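Local coordinates for protein synaptotagmin-1 (Arabidopsis thaliana, PDB 7AS6) that helps maintain plasma membrane integrity during freezing and osmotic stress, and probably binds phospholipids and calcium through its C2 domains, at residues H11-R16 with E57-F62; K22-G27 with D80-G85; I35-D40 with Q70-E75; A107-L112 with R129-V134. One frame throughout, in Å; residues are numbered along the deposited sequence.

Overall arrangement
The four contacts sample one C2 beta sandwich, two four-stranded antiparallel sheets packed face to face. Contacts 1 and 4 lie in the same sheet, ordered 57-66, 8-18, 131-140, 106-111; their centres are about 12 Å apart and strands 8-18 and 131-140 join them. Contact 3 belongs to the other sheet, its centre about 17 Å from each of these, and meets contact 1 through the core where Ile-35 packs on Val-14 and Phe-62. Contact 2 sits in the loops at one end, its centre about 28 Å from that of contact 3. Along the chain contact 3 is nested within contact 2, contact 1 interleaves with both, and contact 4 follows. The sandwich carries the metal-binding loops at one end.

Contact 1: residues H11-R16 with E57-F62; sequences HVKVVR and EWNEEF. With EDO (1,2-ethanediol), chain H; EDO (1,2-ethanediol), chain G.
With CG anti to the backbone N (chi1 -175°) and a bend at chi2, Glu-57 lies alongside Arg-16, whose CG sits between its own backbone N and carbonyl carbon (chi1 67°). The two chains point the same way from neighbouring antiparallel strands of the C2 sandwich, and NH1 of Arg-16 meets OE2 of Glu-57 at 2.6 Å in a salt bridge at the edge of the guanidinium. CG1 of Val-15 lies over one face of that group, and Glu-133 takes its NE, so the arginine is held between the strands on either side of its own.

Regular pairing runs from Val-12 with Phe-62 to Val-14 with Glu-60, both hydrogen-bonded pairs. Val-12 N reaches Phe-62 O at 2.7 Å, nearly straight. Beyond Val-14 the register slips by one at a G1 beta bulge, where Asn-59 and Glu-60 both face Val-14. Here Val-15 O accepts two backbone bonds from the same face of its plane, one from Trp-58 N at 2.8 Å and a longer one from Asn-59 N at 3.1 Å.

On the core face Val-14 divides its methyls between two aromatic rings. CG2 meets the edge of Phe-62 at CE2, 3.9 Å away, while Trp-58 lies side by side with the valine and gives its indole NH to Thr-48. The closest apolar approach there is CG1 of Val-14 to CE3 of Trp-58, 3.7 Å.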
# COMPACT_ATOMS: atom_id res chain seq x y z
N HIS A 11 8.75 5.59 6.29
CA HIS A 11 9.21 4.84 5.14
C HIS A 11 8.30 3.63 4.99
O HIS A 11 8.20 2.82 5.92
CB HIS A 11 10.67 4.41 5.30
CG HIS A 11 11.63 5.56 5.42
ND1 HIS A 11 12.37 6.03 4.36
CD2 HIS A 11 11.95 6.34 6.48
CE1 HIS A 11 13.12 7.05 4.77
NE2 HIS A 11 12.88 7.26 6.05
N VAL A 12 7.62 3.54 3.84
CA VAL A 12 6.63 2.50 3.55
C VAL A 12 7.21 1.60 2.47
O VAL A 12 7.51 2.06 1.36
CB VAL A 12 5.30 3.09 3.07
CG1 VAL A 12 4.27 1.98 2.88
CG2 VAL A 12 4.79 4.13 4.04
N LYS A 13 7.38 0.34 2.79
CA LYS A 13 7.85 -0.61 1.81
C LYS A 13 6.66 -1.47 1.43
O LYS A 13 5.99 -2.03 2.32
CB LYS A 13 9.00 -1.46 2.35
CG LYS A 13 9.70 -2.29 1.27
CD LYS A 13 10.77 -3.20 1.87
CE LYS A 13 12.02 -3.24 1.00
NZ LYS A 13 13.13 -3.91 1.75
N VAL A 14 6.36 -1.54 0.14
CA VAL A 14 5.41 -2.53 -0.37
C VAL A 14 6.21 -3.77 -0.73
O VAL A 14 6.98 -3.77 -1.70
CB VAL A 14 4.62 -2.00 -1.57
CG1 VAL A 14 3.66 -3.08 -2.07
CG2 VAL A 14 3.84 -0.75 -1.16
N VAL A 15 5.99 -4.84 0.02
CA VAL A 15 6.83 -6.02 -0.10
C VAL A 15 6.28 -6.93 -1.19
O VAL A 15 6.93 -7.12 -2.22
CB VAL A 15 6.93 -6.77 1.24
CG1 VAL A 15 7.78 -8.02 1.08
CG2 VAL A 15 7.50 -5.85 2.31
N ARG A 16 5.10 -7.49 -0.95
CA ARG A 16 4.51 -8.42 -1.90
C ARG A 16 3.00 -8.51 -1.66
O ARG A 16 2.49 -8.06 -0.64
CB ARG A 16 5.16 -9.80 -1.79
CG ARG A 16 4.87 -10.53 -0.48
CD ARG A 16 5.76 -11.78 -0.30
NE ARG A 16 6.44 -11.74 1.00
CZ ARG A 16 7.74 -11.53 1.17
NH1 ARG A 16 8.54 -11.35 0.13
NH2 ARG A 16 8.26 -11.50 2.39
N GLU A 57 5.96 -9.65 -6.27
CA GLU A 57 7.00 -9.23 -5.34
C GLU A 57 7.55 -7.89 -5.80
O GLU A 57 8.15 -7.81 -6.88
CB GLU A 57 8.10 -10.28 -5.30
CG GLU A 57 9.13 -10.00 -4.27
CD GLU A 57 9.06 -10.99 -3.14
OE1 GLU A 57 8.37 -12.02 -3.31
OE2 GLU A 57 9.70 -10.74 -2.10
N TRP A 58 7.32 -6.83 -5.02
CA TRP A 58 7.75 -5.47 -5.36
C TRP A 58 8.99 -5.04 -4.58
O TRP A 58 10.01 -4.68 -5.18
CB TRP A 58 6.65 -4.45 -5.08
CG TRP A 58 5.49 -4.49 -5.99
CD1 TRP A 58 5.41 -3.93 -7.23
CD2 TRP A 58 4.21 -5.06 -5.73
NE1 TRP A 58 4.17 -4.13 -7.76
CE2 TRP A 58 3.41 -4.83 -6.86
CE3 TRP A 58 3.66 -5.75 -4.65
CZ2 TRP A 58 2.10 -5.27 -6.95
CZ3 TRP A 58 2.36 -6.18 -4.73
CH2 TRP A 58 1.58 -5.92 -5.87
N ASN A 59 8.90 -5.03 -3.25
CA ASN A 59 9.94 -4.48 -2.38
C ASN A 59 10.26 -3.04 -2.76
O ASN A 59 11.42 -2.64 -2.87
CB ASN A 59 11.19 -5.33 -2.42
CG ASN A 59 10.99 -6.60 -1.68
OD1 ASN A 59 10.44 -6.61 -0.58
ND2 ASN A 59 11.35 -7.71 -2.31
N GLU A 60 9.22 -2.27 -2.97
CA GLU A 60 9.35 -0.91 -3.45
C GLU A 60 9.07 0.04 -2.29
O GLU A 60 8.18 -0.21 -1.47
CB GLU A 60 8.41 -0.68 -4.64
CG GLU A 60 9.06 -1.15 -5.95
CD GLU A 60 8.11 -1.12 -7.16
OE1 GLU A 60 7.27 -0.19 -7.25
OE2 GLU A 60 8.23 -2.02 -8.04
N GLU A 61 9.85 1.10 -2.21
CA GLU A 61 9.88 1.92 -1.02
C GLU A 61 9.37 3.32 -1.32
O GLU A 61 9.72 3.90 -2.35
CB GLU A 61 11.31 2.00 -0.45
CG GLU A 61 11.59 1.01 0.66
CD GLU A 61 12.28 1.65 1.85
OE1 GLU A 61 13.12 2.56 1.63
OE2 GLU A 61 11.97 1.27 3.02
N PHE A 62 8.56 3.85 -0.41
CA PHE A 62 7.99 5.19 -0.51
C PHE A 62 8.18 5.94 0.81
O PHE A 62 8.19 5.32 1.87
CB PHE A 62 6.52 5.11 -0.85
CG PHE A 62 6.24 4.25 -2.04
CD1 PHE A 62 6.29 4.78 -3.30
CD2 PHE A 62 5.96 2.90 -1.88
CE1 PHE A 62 6.05 3.99 -4.41
CE2 PHE A 62 5.73 2.11 -2.96
CZ PHE A 62 5.77 2.66 -4.24
C1 EDO H . 9.13 4.15 -6.14
O1 EDO H . 10.22 4.31 -5.22
C2 EDO H . 8.74 2.67 -6.19
O2 EDO H . 7.84 2.44 -7.29
C1 EDO G . 8.64 -9.57 -10.70
O1 EDO G . 9.39 -8.72 -9.79
C2 EDO G . 8.27 -10.89 -10.03
O2 EDO G . 7.44 -10.63 -8.89

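Contact 2: residues K22-G27 with D80-G85; sequences KKDLMG and DWEQVG. With CD (cadmium ion), chain B.
Asp-24 and Glu-82 reach toward each other from opposite directions, with their carboxylate planes almost perpendicular at 82°. Between them sits a cadmium ion, which turns what would be a repulsive encounter into shared coordination: OD1 of Asp-24 and OE2 of Glu-82 come within 2.9 Å of each other because both bind the metal. Asp-24 uses both oxygens, but unevenly, OD2 standing 2.4 Å from the cadmium and OD1 2.8 Å. Glu-82, its chain bent at chi2 (-67°), folds back to offer OE2 alone.

Asp-80 also chelates through both oxygens, at similar lengths, and the adjacent Trp-81 adds its backbone O at 2.4 Å. Asp-30, a little further along the loop that holds Asp-24, completes the set of protein ligands.

Lys-23 crosses Asp-80 at a slant. Its chain, bent at chi2 and chi3, lays CD against CB of Asp-80 at 3.6 Å and brings NZ above the carboxylate plane, 55° out of it, to form a salt bridge with OD2 at 3.2 Å. A water links the same two atoms, and Glu-88 gives NZ a further carboxylate partner. This positive charge would be expected to offset some of the negative charge gathered round the metal. Such a cluster of acidic side chains, supplied by loops at one end of the sandwich, is typical of the calcium-binding loops of C2 domains, consistent with a calcium site occupied here by cadmium.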
# COMPACT_ATOMS: atom_id res chain seq x y z
N LYS A 22 -7.74 -14.13 -9.72
CA LYS A 22 -7.68 -13.95 -11.15
C LYS A 22 -8.70 -12.90 -11.58
O LYS A 22 -9.83 -12.89 -11.10
CB LYS A 22 -7.93 -15.26 -11.89
CG LYS A 22 -6.96 -16.34 -11.52
CD LYS A 22 -6.97 -17.44 -12.55
CE LYS A 22 -6.59 -18.75 -11.91
NZ LYS A 22 -7.60 -19.11 -10.88
N LYS A 23 -8.28 -12.02 -12.46
CA LYS A 23 -9.11 -10.94 -12.97
C LYS A 23 -9.12 -10.90 -14.50
O LYS A 23 -10.19 -10.72 -15.10
CB LYS A 23 -8.62 -9.59 -12.40
CG LYS A 23 -9.62 -8.45 -12.48
CD LYS A 23 -9.09 -7.29 -13.34
CE LYS A 23 -9.57 -7.38 -14.79
NZ LYS A 23 -9.31 -6.11 -15.57
N ASP A 24 -7.97 -11.08 -15.14
CA ASP A 24 -7.87 -11.10 -16.59
C ASP A 24 -8.32 -12.45 -17.14
O ASP A 24 -8.24 -13.48 -16.47
CB ASP A 24 -6.43 -10.83 -17.05
CG ASP A 24 -5.97 -9.42 -16.74
OD1 ASP A 24 -6.84 -8.53 -16.62
OD2 ASP A 24 -4.73 -9.19 -16.62
N LEU A 25 -8.77 -12.42 -18.41
CA LEU A 25 -9.19 -13.65 -19.07
C LEU A 25 -8.02 -14.61 -19.27
O LEU A 25 -8.21 -15.82 -19.37
CB LEU A 25 -9.84 -13.33 -20.42
CG LEU A 25 -11.16 -12.57 -20.28
CD1 LEU A 25 -11.61 -12.05 -21.63
CD2 LEU A 25 -12.23 -13.45 -19.65
N MET A 26 -6.81 -14.08 -19.35
CA MET A 26 -5.64 -14.93 -19.26
C MET A 26 -4.52 -14.14 -18.59
O MET A 26 -4.44 -12.92 -18.74
CB MET A 26 -5.20 -15.43 -20.63
CG MET A 26 -5.48 -14.48 -21.77
SD MET A 26 -5.85 -15.42 -23.28
CE MET A 26 -4.57 -16.68 -23.18
N GLY A 27 -3.69 -14.85 -17.85
CA GLY A 27 -2.57 -14.25 -17.15
C GLY A 27 -2.84 -13.89 -15.71
O GLY A 27 -1.91 -13.44 -15.02
N ASP A 80 -5.53 -3.68 -10.98
CA ASP A 80 -5.06 -4.40 -12.15
C ASP A 80 -4.78 -3.43 -13.28
O ASP A 80 -5.64 -2.62 -13.65
CB ASP A 80 -6.10 -5.40 -12.64
CG ASP A 80 -5.72 -6.00 -13.97
OD1 ASP A 80 -4.88 -6.91 -13.95
OD2 ASP A 80 -6.23 -5.55 -15.04
N TRP A 81 -3.61 -3.54 -13.87
CA TRP A 81 -3.31 -2.73 -15.04
C TRP A 81 -3.88 -3.35 -16.32
O TRP A 81 -3.86 -4.56 -16.50
CB TRP A 81 -1.80 -2.57 -15.17
CG TRP A 81 -1.30 -1.96 -16.45
CD1 TRP A 81 -1.08 -0.64 -16.69
CD2 TRP A 81 -0.85 -2.65 -17.62
NE1 TRP A 81 -0.55 -0.46 -17.94
CE2 TRP A 81 -0.38 -1.69 -18.52
CE3 TRP A 81 -0.78 -4.00 -17.98
CZ2 TRP A 81 0.14 -2.02 -19.77
CZ3 TRP A 81 -0.28 -4.33 -19.23
CH2 TRP A 81 0.17 -3.35 -20.11
N GLU A 82 -4.39 -2.50 -17.21
CA GLU A 82 -4.62 -2.87 -18.59
C GLU A 82 -4.15 -1.70 -19.43
O GLU A 82 -4.21 -0.56 -18.99
CB GLU A 82 -6.11 -3.15 -18.89
CG GLU A 82 -6.59 -4.49 -18.39
CD GLU A 82 -5.94 -5.62 -19.14
OE1 GLU A 82 -5.65 -5.47 -20.34
OE2 GLU A 82 -5.71 -6.68 -18.53
N GLN A 83 -3.70 -1.98 -20.65
CA GLN A 83 -3.30 -0.85 -21.49
C GLN A 83 -4.50 0.01 -21.87
O GLN A 83 -4.42 1.25 -21.82
CB GLN A 83 -2.55 -1.31 -22.73
CG GLN A 83 -2.02 -0.15 -23.61
CD GLN A 83 -0.98 0.76 -22.93
OE1 GLN A 83 -0.84 0.78 -21.71
NE2 GLN A 83 -0.24 1.53 -23.73
N VAL A 84 -5.62 -0.61 -22.21
CA VAL A 84 -6.83 0.11 -22.60
C VAL A 84 -7.81 0.12 -21.44
O VAL A 84 -8.19 -0.94 -20.91
CB VAL A 84 -7.47 -0.52 -23.85
CG1 VAL A 84 -8.61 0.34 -24.31
CG2 VAL A 84 -6.42 -0.65 -24.95
N GLY A 85 -8.25 1.30 -21.05
CA GLY A 85 -9.27 1.46 -20.03
C GLY A 85 -8.68 1.87 -18.69
O GLY A 85 -7.46 2.02 -18.52
CD CD B . -4.68 -6.84 -16.43
O HOH W 1 -8.22 -3.65 -15.06

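Contact 3: residues I35-D40 with Q70-E75; sequences IKLSED and QTQVLE
Backbone hydrogen bonds join Lys-36 to Glu-75 in both directions, each donor lying in the plane of the carbonyl it meets, and Leu-37 faces Leu-74 as the next, non-hydrogen-bonded pair. The short strands run antiparallel at 155°. One step on, Ser-38 N still finds Val-73 O at 2.8 Å, although the chain is already leaving the sheet.

Side-chain hydrogen bonds take over from there. OG of Ser-38, placed between its backbone N and carbonyl carbon (chi1 62°), turns to the opposite strand and accepts from Val-73 N at 2.8 Å in an almost straight bond, standing in for a main-chain carbonyl. Gln-72 extends beyond CG so that its amide reaches the turn: NE2 gives a hydrogen bond to Ser-38 O at 3.0 Å and a weak one to Glu-39 O. The amide also passes CD2 of Leu-37, its NE2 3.7 Å away, the two side chains crossing nearly at right angles. At the other end of that amide, OE1 accepts from the backbone N of Arg-67 and of Asp-68, which fixes the rotation of the group. Glu-39 slides past the glutamine the opposite way, and a water joins its OE2 to Thr-71 O.

Apolar contacts occupy the inner face. Leu-74 presents CD2 to both CD1 of Leu-37, at 3.6 Å, and CG2 of Ile-35, at 3.9 Å. Residues of strands 8-18 and 57-66 pack against this layer, among them Val-12 on Leu-74 and Phe-64 on Leu-37, as expected of the two-sheet beta sandwich of a C2 domain.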
# COMPACT_ATOMS: atom_id res chain seq x y z
N ILE A 35 -0.76 3.98 -2.94
CA ILE A 35 -0.63 4.25 -1.51
C ILE A 35 -0.96 5.72 -1.28
O ILE A 35 -0.38 6.60 -1.94
CB ILE A 35 0.77 3.94 -0.96
CG1 ILE A 35 1.17 2.48 -1.21
CG2 ILE A 35 0.84 4.25 0.54
CD1 ILE A 35 1.97 2.28 -2.48
N LYS A 36 -1.89 5.98 -0.38
CA LYS A 36 -2.27 7.33 -0.02
C LYS A 36 -2.17 7.48 1.49
O LYS A 36 -2.40 6.53 2.24
CB LYS A 36 -3.70 7.63 -0.50
CG LYS A 36 -4.14 9.08 -0.35
CD LYS A 36 -3.27 10.02 -1.18
CE LYS A 36 -2.89 11.27 -0.37
NZ LYS A 36 -1.58 11.14 0.38
N LEU A 37 -1.82 8.68 1.94
CA LEU A 37 -1.81 8.99 3.37
C LEU A 37 -2.93 9.97 3.66
O LEU A 37 -3.03 11.02 3.01
CB LEU A 37 -0.46 9.55 3.80
CG LEU A 37 -0.33 9.87 5.29
CD1 LEU A 37 -0.37 8.61 6.15
CD2 LEU A 37 0.93 10.66 5.53
N SER A 38 -3.78 9.63 4.63
CA SER A 38 -4.93 10.46 4.93
C SER A 38 -4.49 11.84 5.42
O SER A 38 -3.37 12.02 5.92
CB SER A 38 -5.81 9.81 5.99
OG SER A 38 -5.11 9.65 7.22
N GLU A 39 -5.38 12.81 5.26
CA GLU A 39 -5.10 14.17 5.71
C GLU A 39 -3.80 14.67 5.07
O GLU A 39 -2.88 15.12 5.76
CB GLU A 39 -5.05 14.23 7.24
CG GLU A 39 -6.42 14.03 7.94
CD GLU A 39 -6.57 12.70 8.70
OE1 GLU A 39 -5.74 12.39 9.59
OE2 GLU A 39 -7.54 11.95 8.41
N ASP A 40 -3.72 14.55 3.75
CA ASP A 40 -2.55 14.96 2.98
C ASP A 40 -2.99 15.23 1.55
O ASP A 40 -3.81 14.50 1.00
CB ASP A 40 -1.44 13.89 3.01
CG ASP A 40 -0.05 14.47 2.73
OD1 ASP A 40 0.05 15.67 2.42
OD2 ASP A 40 0.95 13.71 2.83
N GLN A 70 -0.92 10.04 15.38
CA GLN A 70 -2.08 9.50 16.07
C GLN A 70 -3.29 9.38 15.15
O GLN A 70 -4.05 8.40 15.25
CB GLN A 70 -2.42 10.38 17.28
CG GLN A 70 -1.37 10.40 18.36
CD GLN A 70 -1.20 9.05 19.02
OE1 GLN A 70 -2.17 8.30 19.16
NE2 GLN A 70 0.03 8.71 19.40
N THR A 71 -3.50 10.35 14.26
CA THR A 71 -4.72 10.43 13.46
C THR A 71 -4.59 9.80 12.08
O THR A 71 -5.58 9.26 11.56
CB THR A 71 -5.13 11.90 13.28
OG1 THR A 71 -5.21 12.53 14.56
CG2 THR A 71 -6.49 12.00 12.58
N GLN A 72 -3.40 9.86 11.48
CA GLN A 72 -3.25 9.59 10.06
C GLN A 72 -3.17 8.10 9.76
O GLN A 72 -2.56 7.33 10.52
CB GLN A 72 -2.00 10.29 9.53
CG GLN A 72 -2.23 11.73 9.19
CD GLN A 72 -0.98 12.40 8.69
OE1 GLN A 72 0.06 12.35 9.35
NE2 GLN A 72 -1.06 13.02 7.52
N VAL A 73 -3.79 7.69 8.66
CA VAL A 73 -3.80 6.30 8.24
C VAL A 73 -3.38 6.22 6.78
O VAL A 73 -3.64 7.13 5.99
CB VAL A 73 -5.18 5.63 8.45
CG1 VAL A 73 -5.75 5.99 9.82
CG2 VAL A 73 -6.14 6.06 7.40
N LEU A 74 -2.68 5.15 6.44
CA LEU A 74 -2.34 4.85 5.05
C LEU A 74 -3.45 4.02 4.44
O LEU A 74 -4.05 3.18 5.11
CB LEU A 74 -1.02 4.09 4.97
CG LEU A 74 0.22 4.91 5.33
CD1 LEU A 74 1.34 3.98 5.71
CD2 LEU A 74 0.62 5.79 4.15
N GLU A 75 -3.72 4.25 3.17
CA GLU A 75 -4.64 3.42 2.41
C GLU A 75 -3.88 2.79 1.26
O GLU A 75 -3.26 3.50 0.46
CB GLU A 75 -5.81 4.24 1.89
CG GLU A 75 -6.97 3.41 1.42
CD GLU A 75 -7.93 4.23 0.58
OE1 GLU A 75 -7.52 4.66 -0.52
OE2 GLU A 75 -9.08 4.44 1.03
O HOH W 2 -7.73 9.80 9.80
O HOH W 3 1.45 14.30 6.20

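Contact 4: residues A107-L112 with R129-V134; sequences AFTLEL and RGKLEV
Strands 107-111 and 131-134 run antiparallel at 158°, with Phe-108 facing Val-134 and Leu-110 facing Leu-132 as hydrogen-bonded pairs, each closed by two backbone bonds. Past the last of these pairs, Leu-112 N continues the pattern to Gly-130 O at 3.0 Å.

On one face the side chains are polar. Glu-111 and Lys-131 lie side by side and point the same way, and the bend of the lysine at chi4 (55°) carries NZ to OE2 of Glu-111, 3.3 Å away, in a salt bridge whose hydrogen bond is weak. NZ has Tyr-128 OH as another partner. The aliphatic part of the same lysine leans on the threonine of the facing strand, CD lying 3.7 Å from CG2 of Thr-109. Glu-133 runs alongside Thr-109 too, with CG 3.9 Å from OG1, but its carboxylate is engaged by Arg-16 of the next strand.

The opposite face is apolar and turned to the core. Here Leu-112 lies against the backbone of Gly-130: its CG stands 3.6 Å from Gly-130 O, and CD2 passes at a slant to CB of Leu-132, 4.1 Å away. At the other end of the pairing, CB of Phe-108 meets CG2 of Val-134 at 4.2 Å. Phe-76 of the second sheet packs against Leu-110, Leu-132 and Val-134, and Val-78 against Leu-112. Thus an outer strand is zipped to its inner neighbour, with polar residues outside and apolar ones inside, the two-faced pattern of a sheet in the C2 beta sandwich.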
# COMPACT_ATOMS: atom_id res chain seq x y z
N ALA A 107 6.62 -5.02 10.20
CA ALA A 107 5.94 -5.62 9.07
C ALA A 107 4.49 -5.87 9.42
O ALA A 107 4.17 -6.21 10.56
CB ALA A 107 6.62 -6.92 8.67
N PHE A 108 3.61 -5.70 8.43
CA PHE A 108 2.18 -5.91 8.59
C PHE A 108 1.67 -6.74 7.42
O PHE A 108 2.17 -6.61 6.29
CB PHE A 108 1.39 -4.59 8.64
CG PHE A 108 1.88 -3.62 9.68
CD1 PHE A 108 1.33 -3.62 10.95
CD2 PHE A 108 2.89 -2.72 9.39
CE1 PHE A 108 1.79 -2.73 11.93
CE2 PHE A 108 3.34 -1.82 10.35
CZ PHE A 108 2.79 -1.83 11.62
N THR A 109 0.67 -7.56 7.68
CA THR A 109 -0.06 -8.27 6.63
C THR A 109 -1.50 -7.78 6.63
O THR A 109 -2.24 -8.00 7.59
CB THR A 109 -0.01 -9.78 6.85
OG1 THR A 109 1.35 -10.21 6.84
CG2 THR A 109 -0.78 -10.48 5.73
N LEU A 110 -1.90 -7.12 5.55
CA LEU A 110 -3.25 -6.58 5.40
C LEU A 110 -4.04 -7.48 4.47
O LEU A 110 -3.60 -7.75 3.34
CB LEU A 110 -3.22 -5.15 4.86
CG LEU A 110 -2.21 -4.25 5.57
CD1 LEU A 110 -2.12 -2.87 4.91
CD2 LEU A 110 -2.61 -4.12 7.02
N GLU A 111 -5.18 -7.96 4.93
CA GLU A 111 -6.06 -8.70 4.04
C GLU A 111 -6.77 -7.71 3.14
O GLU A 111 -7.24 -6.67 3.61
CB GLU A 111 -7.04 -9.56 4.83
CG GLU A 111 -6.33 -10.70 5.59
CD GLU A 111 -7.27 -11.81 6.04
OE1 GLU A 111 -8.49 -11.73 5.75
OE2 GLU A 111 -6.78 -12.77 6.69
N LEU A 112 -6.81 -7.99 1.84
CA LEU A 112 -7.46 -7.10 0.90
C LEU A 112 -8.96 -7.28 0.96
O LEU A 112 -9.46 -8.42 0.97
CB LEU A 112 -6.95 -7.36 -0.51
CG LEU A 112 -5.45 -7.12 -0.54
CD1 LEU A 112 -4.88 -7.63 -1.83
CD2 LEU A 112 -5.17 -5.63 -0.37
N ARG A 129 -9.58 -12.10 -1.25
CA ARG A 129 -8.97 -11.26 -2.28
C ARG A 129 -7.44 -11.24 -2.21
O ARG A 129 -6.82 -10.51 -2.99
CB ARG A 129 -9.53 -9.85 -2.18
CG ARG A 129 -11.00 -9.76 -2.59
CD ARG A 129 -11.52 -8.33 -2.57
NE ARG A 129 -12.98 -8.25 -2.69
CZ ARG A 129 -13.63 -7.94 -3.81
NH1 ARG A 129 -12.97 -7.67 -4.93
NH2 ARG A 129 -14.96 -7.90 -3.81
N GLY A 130 -6.83 -12.02 -1.35
CA GLY A 130 -5.39 -12.02 -1.20
C GLY A 130 -4.93 -11.18 -0.02
O GLY A 130 -5.71 -10.53 0.68
N LYS A 131 -3.63 -11.22 0.20
CA LYS A 131 -2.99 -10.50 1.29
C LYS A 131 -1.95 -9.56 0.70
O LYS A 131 -1.30 -9.89 -0.29
CB LYS A 131 -2.33 -11.46 2.28
CG LYS A 131 -3.31 -12.26 3.11
CD LYS A 131 -2.61 -13.24 4.04
CE LYS A 131 -3.56 -13.75 5.12
NZ LYS A 131 -4.80 -14.34 4.54
N LEU A 132 -1.81 -8.38 1.30
CA LEU A 132 -0.72 -7.48 0.98
C LEU A 132 0.21 -7.41 2.18
O LEU A 132 -0.25 -7.26 3.31
CB LEU A 132 -1.23 -6.08 0.65
CG LEU A 132 -0.18 -5.10 0.14
CD1 LEU A 132 0.37 -5.55 -1.20
CD2 LEU A 132 -0.73 -3.68 0.06
N GLU A 133 1.52 -7.52 1.93
CA GLU A 133 2.53 -7.43 2.99
C GLU A 133 3.35 -6.16 2.81
O GLU A 133 3.87 -5.91 1.72
CB GLU A 133 3.44 -8.66 3.00
CG GLU A 133 2.64 -9.95 3.17
CD GLU A 133 3.48 -11.17 3.46
OE1 GLU A 133 4.73 -11.05 3.44
OE2 GLU A 133 2.90 -12.25 3.73
N VAL A 134 3.42 -5.35 3.87
CA VAL A 134 4.09 -4.05 3.83
C VAL A 134 4.94 -3.90 5.08
O VAL A 134 4.82 -4.66 6.04
CB VAL A 134 3.09 -2.88 3.72
CG1 VAL A 134 2.06 -3.12 2.61
CG2 VAL A 134 2.38 -2.69 5.04